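Putative N-acetylmuramoyl-L-alanine amidase (Enterococcus phage phiM1EF22, PDB 7D55) probably binds the enterococcal cell wall as the tetrameric cell-binding domain of a phage endolysin, a putative N-acetylmuramoyl-L-alanine amidase. Local coordinates at residues Met1-Thr13 with Pro58-Tyr72. Sequence-based numbering, arbitrary orientation.
Sequences MYCLYERPINSKT and PFYSQKEWNKNAPWY
Glu6 and Gln62 are joined by a nearly straight hydrogen bond, Gln62 NE2 to Glu6 OE2 (2.8 Å, 171° at the hydrogen), which lies in the amide plane but meets the carboxylate from above its own plane. The other oxygen, Glu6 OE1, abuts the edge of the Phe59 ring at CZ (3.2 Å) and takes a proton from a water that in turn accepts from Gln62 N, so the carboxylate is gripped from both oxygens. Upstream, Leu4 bonds through its backbone to Pro58 O and Tyr60 N, a short parallel pairing that sets Leu4 CB against Phe59 CD1. On the other face, Tyr5 CG packs obliquely against Trp65 CZ3 (3.6 Å), while Tyr5 CE2 touches Tyr72 CB. Trp65 is sandwiched, with Tyr60 on one face and Trp71 CB and Tyr72 N on the other. Farther along, Arg7 CB sits over the Tyr72 ring, a CH-pi contact 3.8 Å from the centroid. Tyr72 CG lies between its backbone N and carbonyl carbon (chi1 43°), which runs the ring along the strand so that OH reaches Pro8 CD (3.3 Å). Glu76 binds both Tyr5 OH and Arg7 NH2, and Tyr60 OH is hydrogen-bonded to Asp47 of the second subunit. Strand 3-9 lies between strand 59-60 and antiparallel strand 22-28, with helix 71-78 over the Tyr5 face and helix 39-53 beside Leu4 and Phe59.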
loop_
_atom_site.group_PDB
_atom_site.type_symbol
_atom_site.label_atom_id
_atom_site.label_comp_id
_atom_site.label_asym_id
_atom_site.label_seq_id
_atom_site.Cartn_x
_atom_site.Cartn_y
_atom_site.Cartn_z
ATOM N N MET A 1 1.677 4.927 7.020
ATOM C CA MET A 1 3.120 5.117 7.140
ATOM C C MET A 1 3.711 5.752 5.897
ATOM O O MET A 1 4.030 5.074 4.917
ATOM C CB MET A 1 3.834 3.795 7.421
ATOM C CG MET A 1 3.731 3.389 8.872
ATOM S SD MET A 1 4.792 2.008 9.282
ATOM C CE MET A 1 6.421 2.699 9.011
ATOM N N TYR A 2 3.848 7.065 5.956
ATOM C CA TYR A 2 4.417 7.862 4.885
ATOM C C TYR A 2 5.464 8.784 5.481
ATOM O O TYR A 2 5.357 9.202 6.636
ATOM C CB TYR A 2 3.341 8.724 4.238
ATOM C CG TYR A 2 2.239 7.918 3.606
ATOM C CD1 TYR A 2 2.320 7.522 2.277
ATOM C CD2 TYR A 2 1.120 7.540 4.345
ATOM C CE1 TYR A 2 1.319 6.772 1.699
ATOM C CE2 TYR A 2 0.111 6.789 3.773
ATOM C CZ TYR A 2 0.217 6.408 2.449
ATOM O OH TYR A 2 -0.782 5.665 1.865
ATOM N N CYS A 3 6.472 9.115 4.680
ATOM C CA CYS A 3 7.374 10.183 5.079
ATOM C C CYS A 3 8.143 10.655 3.860
ATOM O O CYS A 3 8.200 9.971 2.835
ATOM C CB CYS A 3 8.330 9.751 6.198
ATOM S SG CYS A 3 9.504 8.454 5.777
ATOM N N LEU A 4 8.695 11.860 3.976
ATOM C CA LEU A 4 9.730 12.357 3.084
ATOM C C LEU A 4 11.026 12.437 3.873
ATOM O O LEU A 4 11.016 12.682 5.084
ATOM C CB LEU A 4 9.387 13.756 2.572
ATOM C CG LEU A 4 8.170 13.826 1.641
ATOM C CD1 LEU A 4 7.618 15.251 1.551
ATOM C CD2 LEU A 4 8.557 13.297 0.266
ATOM N N TYR A 5 12.145 12.229 3.187
ATOM C CA TYR A 5 13.447 12.323 3.835
ATOM C C TYR A 5 14.481 12.637 2.768
ATOM O O TYR A 5 14.197 12.597 1.571
ATOM C CB TYR A 5 13.809 11.036 4.601
ATOM C CG TYR A 5 13.981 9.812 3.727
ATOM C CD1 TYR A 5 12.886 9.054 3.336
ATOM C CD2 TYR A 5 15.249 9.404 3.307
ATOM C CE1 TYR A 5 13.042 7.922 2.542
ATOM C CE2 TYR A 5 15.417 8.265 2.517
ATOM C CZ TYR A 5 14.311 7.536 2.138
ATOM O OH TYR A 5 14.467 6.419 1.343
ATOM N N GLU A 6 15.691 12.950 3.213
ATOM C CA GLU A 6 16.795 13.188 2.298
ATOM C C GLU A 6 17.876 12.143 2.525
ATOM O O GLU A 6 18.083 11.692 3.653
ATOM C CB GLU A 6 17.375 14.583 2.523
ATOM C CG GLU A 6 16.434 15.687 2.068
ATOM C CD GLU A 6 16.919 17.068 2.458
ATOM O OE1 GLU A 6 16.201 17.776 3.185
ATOM O OE2 GLU A 6 18.017 17.452 2.043
ATOM N N ARG A 7 18.580 11.772 1.455
ATOM C CA ARG A 7 19.641 10.778 1.549
ATOM C C ARG A 7 20.654 11.023 0.437
ATOM O O ARG A 7 20.342 11.693 -0.563
ATOM C CB ARG A 7 19.077 9.346 1.497
ATOM C CG ARG A 7 18.330 9.017 0.219
ATOM C CD ARG A 7 19.159 8.112 -0.680
ATOM N NE ARG A 7 19.360 6.808 -0.054
ATOM C CZ ARG A 7 20.541 6.250 0.205
ATOM N NH1 ARG A 7 21.675 6.869 -0.124
ATOM N NH2 ARG A 7 20.583 5.054 0.790
ATOM N N PRO A 8 21.886 10.530 0.588
ATOM C CA PRO A 8 22.934 10.854 -0.391
ATOM C C PRO A 8 22.744 10.170 -1.739
ATOM O O PRO A 8 22.207 9.059 -1.848
ATOM C CB PRO A 8 24.221 10.366 0.287
ATOM C CG PRO A 8 23.895 10.351 1.742
ATOM C CD PRO A 8 22.455 9.912 1.805
ATOM N N ILE A 9 23.255 10.839 -2.773
ATOM C CA ILE A 9 23.206 10.352 -4.144
ATOM C C ILE A 9 24.495 10.772 -4.833
ATOM O O ILE A 9 25.076 11.816 -4.520
ATOM C CB ILE A 9 21.945 10.873 -4.895
ATOM C CG1 ILE A 9 21.835 10.257 -6.285
ATOM C CG2 ILE A 9 21.961 12.389 -5.014
ATOM C CD1 ILE A 9 20.488 10.493 -6.940
ATOM N N ASN A 10 24.967 9.936 -5.747
ATOM C CA ASN A 10 26.117 10.288 -6.568
ATOM C C ASN A 10 25.631 11.188 -7.700
ATOM O O ASN A 10 24.852 10.748 -8.550
ATOM C CB ASN A 10 26.743 9.017 -7.135
ATOM C CG ASN A 10 28.048 9.277 -7.879
ATOM O OD1 ASN A 10 28.144 10.191 -8.699
ATOM N ND2 ASN A 10 29.053 8.454 -7.609
ATOM N N SER A 11 26.095 12.439 -7.711
ATOM C CA SER A 11 25.602 13.412 -8.685
ATOM C C SER A 11 26.039 13.102 -10.112
ATOM O O SER A 11 25.406 13.586 -11.062
ATOM C CB SER A 11 26.068 14.818 -8.305
ATOM O OG SER A 11 27.481 14.924 -8.373
ATOM N N LYS A 12 27.106 12.325 -10.293
ATOM C CA LYS A 12 27.582 12.016 -11.635
ATOM C C LYS A 12 26.966 10.755 -12.212
ATOM O O LYS A 12 26.926 10.612 -13.437
ATOM C CB LYS A 12 29.111 11.890 -11.659
ATOM C CG LYS A 12 29.857 13.143 -11.218
ATOM C CD LYS A 12 31.357 13.000 -11.457
ATOM C CE LYS A 12 32.174 13.645 -10.343
ATOM N NZ LYS A 12 32.400 15.099 -10.567
ATOM N N THR A 13 26.486 9.841 -11.371
ATOM C CA THR A 13 25.907 8.593 -11.847
ATOM C C THR A 13 24.431 8.427 -11.528
ATOM O O THR A 13 23.795 7.545 -12.119
ATOM C CB THR A 13 26.670 7.383 -11.277
ATOM O OG1 THR A 13 26.489 7.336 -9.857
ATOM C CG2 THR A 13 28.156 7.491 -11.590
ATOM N N PRO A 58 5.140 13.581 7.744
ATOM C CA PRO A 58 6.437 13.580 8.426
ATOM C C PRO A 58 7.579 13.758 7.441
ATOM O O PRO A 58 7.591 13.164 6.361
ATOM C CB PRO A 58 6.487 12.196 9.073
ATOM C CG PRO A 58 5.060 11.834 9.274
ATOM C CD PRO A 58 4.338 12.393 8.081
ATOM N N PHE A 59 8.552 14.579 7.829
ATOM C CA PHE A 59 9.733 14.845 7.019
ATOM C C PHE A 59 10.955 14.718 7.912
ATOM O O PHE A 59 10.979 15.255 9.025
ATOM C CB PHE A 59 9.669 16.259 6.414
ATOM C CG PHE A 59 10.933 16.687 5.696
ATOM C CD1 PHE A 59 11.285 16.118 4.476
ATOM C CD2 PHE A 59 11.755 17.666 6.231
ATOM C CE1 PHE A 59 12.444 16.508 3.803
ATOM C CE2 PHE A 59 12.922 18.067 5.564
ATOM C CZ PHE A 59 13.265 17.486 4.349
ATOM N N TYR A 60 11.961 13.991 7.444
ATOM C CA TYR A 60 13.216 13.881 8.163
ATOM C C TYR A 60 14.244 14.681 7.383
ATOM O O TYR A 60 14.518 14.376 6.215
ATOM C CB TYR A 60 13.636 12.423 8.286
ATOM C CG TYR A 60 12.710 11.607 9.154
ATOM C CD1 TYR A 60 11.576 11.019 8.614
ATOM C CD2 TYR A 60 12.963 11.432 10.509
ATOM C CE1 TYR A 60 10.724 10.271 9.390
ATOM C CE2 TYR A 60 12.121 10.672 11.296
ATOM C CZ TYR A 60 10.998 10.099 10.733
ATOM O OH TYR A 60 10.148 9.335 11.504
ATOM N N SER A 61 14.775 15.718 8.009
ATOM C CA SER A 61 15.767 16.554 7.364
ATOM C C SER A 61 17.154 15.987 7.632
ATOM O O SER A 61 17.332 15.027 8.391
ATOM C CB SER A 61 15.670 17.981 7.889
ATOM O OG SER A 61 16.390 18.100 9.101
ATOM N N GLN A 62 18.164 16.626 7.038
ATOM C CA GLN A 62 19.544 16.212 7.269
ATOM C C GLN A 62 20.038 16.514 8.676
ATOM O O GLN A 62 21.130 16.069 9.035
ATOM C CB GLN A 62 20.475 16.858 6.250
ATOM C CG GLN A 62 20.297 16.323 4.837
ATOM C CD GLN A 62 21.264 16.978 3.879
ATOM O OE1 GLN A 62 22.465 16.987 4.125
ATOM N NE2 GLN A 62 20.745 17.536 2.783
ATOM N N LYS A 63 19.288 17.282 9.468
ATOM C CA LYS A 63 19.622 17.410 10.879
ATOM C C LYS A 63 19.427 16.084 11.606
ATOM O O LYS A 63 20.227 15.730 12.482
ATOM C CB LYS A 63 18.777 18.520 11.507
ATOM C CG LYS A 63 19.037 18.751 12.981
ATOM C CD LYS A 63 18.294 19.980 13.489
ATOM C CE LYS A 63 18.628 20.265 14.954
ATOM N NZ LYS A 63 18.389 19.062 15.808
ATOM N N GLU A 64 18.392 15.326 11.234
ATOM C CA GLU A 64 18.014 14.070 11.879
ATOM C C GLU A 64 18.691 12.856 11.239
ATOM O O GLU A 64 19.202 11.973 11.940
ATOM C CB GLU A 64 16.493 13.884 11.792
ATOM C CG GLU A 64 15.654 14.832 12.637
ATOM C CD GLU A 64 15.355 16.152 11.947
ATOM O OE1 GLU A 64 15.606 17.214 12.561
ATOM O OE2 GLU A 64 14.858 16.131 10.798
ATOM N N TRP A 65 18.667 12.772 9.912
ATOM C CA TRP A 65 19.173 11.611 9.188
ATOM C C TRP A 65 20.272 12.084 8.253
ATOM O O TRP A 65 20.013 12.895 7.361
ATOM C CB TRP A 65 18.063 10.970 8.357
ATOM C CG TRP A 65 16.974 10.261 9.104
ATOM C CD1 TRP A 65 16.765 10.223 10.454
ATOM C CD2 TRP A 65 15.940 9.476 8.513
ATOM N NE1 TRP A 65 15.648 9.457 10.737
ATOM C CE2 TRP A 65 15.127 8.988 9.560
ATOM C CE3 TRP A 65 15.618 9.146 7.198
ATOM C CZ2 TRP A 65 14.014 8.178 9.323
ATOM C CZ3 TRP A 65 14.520 8.345 6.964
ATOM C CH2 TRP A 65 13.727 7.871 8.021
ATOM N N ASN A 66 21.483 11.565 8.436
ATOM C CA ASN A 66 22.623 12.005 7.636
ATOM C C ASN A 66 23.672 10.897 7.666
ATOM O O ASN A 66 23.423 9.804 8.181
ATOM C CB ASN A 66 23.139 13.346 8.164
ATOM C CG ASN A 66 23.430 13.297 9.641
ATOM O OD1 ASN A 66 24.207 12.460 10.095
ATOM N ND2 ASN A 66 22.801 14.183 10.406
ATOM N N LYS A 67 24.858 11.172 7.123
ATOM C CA LYS A 67 25.866 10.116 7.047
ATOM C C LYS A 67 26.367 9.698 8.415
ATOM O O LYS A 67 26.881 8.585 8.567
ATOM C CB LYS A 67 27.027 10.533 6.149
ATOM C CG LYS A 67 26.600 10.801 4.708
ATOM C CD LYS A 67 27.770 11.246 3.856
ATOM C CE LYS A 67 27.304 11.563 2.455
ATOM N NZ LYS A 67 28.398 12.285 1.702
ATOM N N ASN A 68 26.210 10.554 9.406
ATOM C CA ASN A 68 26.607 10.231 10.765
ATOM C C ASN A 68 25.510 9.490 11.515
ATOM O O ASN A 68 25.793 8.860 12.540
ATOM C CB ASN A 68 26.978 11.533 11.481
ATOM C CG ASN A 68 27.774 11.306 12.728
ATOM O OD1 ASN A 68 27.404 11.789 13.795
ATOM N ND2 ASN A 68 28.876 10.566 12.613
ATOM N N ALA A 69 24.274 9.556 11.015
ATOM C CA ALA A 69 23.145 8.805 11.571
ATOM C C ALA A 69 22.262 8.390 10.405
ATOM O O ALA A 69 21.202 8.988 10.147
ATOM C CB ALA A 69 22.359 9.654 12.575
ATOM N N PRO A 70 22.691 7.388 9.634
ATOM C CA PRO A 70 22.034 7.069 8.352
ATOM C C PRO A 70 20.788 6.202 8.505
ATOM O O PRO A 70 20.708 5.073 7.998
ATOM C CB PRO A 70 23.157 6.371 7.574
ATOM C CG PRO A 70 24.014 5.735 8.641
ATOM C CD PRO A 70 23.980 6.682 9.803
ATOM N N TRP A 71 19.773 6.759 9.172
ATOM C CA TRP A 71 18.554 6.005 9.432
ATOM C C TRP A 71 17.843 5.614 8.145
ATOM O O TRP A 71 17.092 4.630 8.124
ATOM C CB TRP A 71 17.638 6.833 10.322
ATOM C CG TRP A 71 18.115 6.879 11.726
ATOM C CD1 TRP A 71 18.837 7.876 12.328
ATOM C CD2 TRP A 71 17.934 5.861 12.709
ATOM N NE1 TRP A 71 19.096 7.543 13.644
ATOM C CE2 TRP A 71 18.551 6.310 13.896
ATOM C CE3 TRP A 71 17.299 4.615 12.706
ATOM C CZ2 TRP A 71 18.555 5.552 15.060
ATOM C CZ3 TRP A 71 17.300 3.873 13.862
ATOM C CH2 TRP A 71 17.926 4.339 15.022
ATOM N N TYR A 72 18.052 6.373 7.068
ATOM C CA TYR A 72 17.481 5.995 5.780
ATOM C C TYR A 72 17.940 4.603 5.334
ATOM O O TYR A 72 17.199 3.914 4.625
ATOM C CB TYR A 72 17.785 7.060 4.729
ATOM C CG TYR A 72 19.191 7.592 4.775
ATOM C CD1 TYR A 72 20.260 6.850 4.264
ATOM C CD2 TYR A 72 19.465 8.840 5.339
ATOM C CE1 TYR A 72 21.566 7.357 4.302
ATOM C CE2 TYR A 72 20.748 9.338 5.387
ATOM C CZ TYR A 72 21.795 8.595 4.876
ATOM O OH TYR A 72 23.060 9.123 4.936
HETATM O O HOH W 1 17.755 18.785 5.225
HETATM O O HOH W 2 17.605 13.240 5.707
#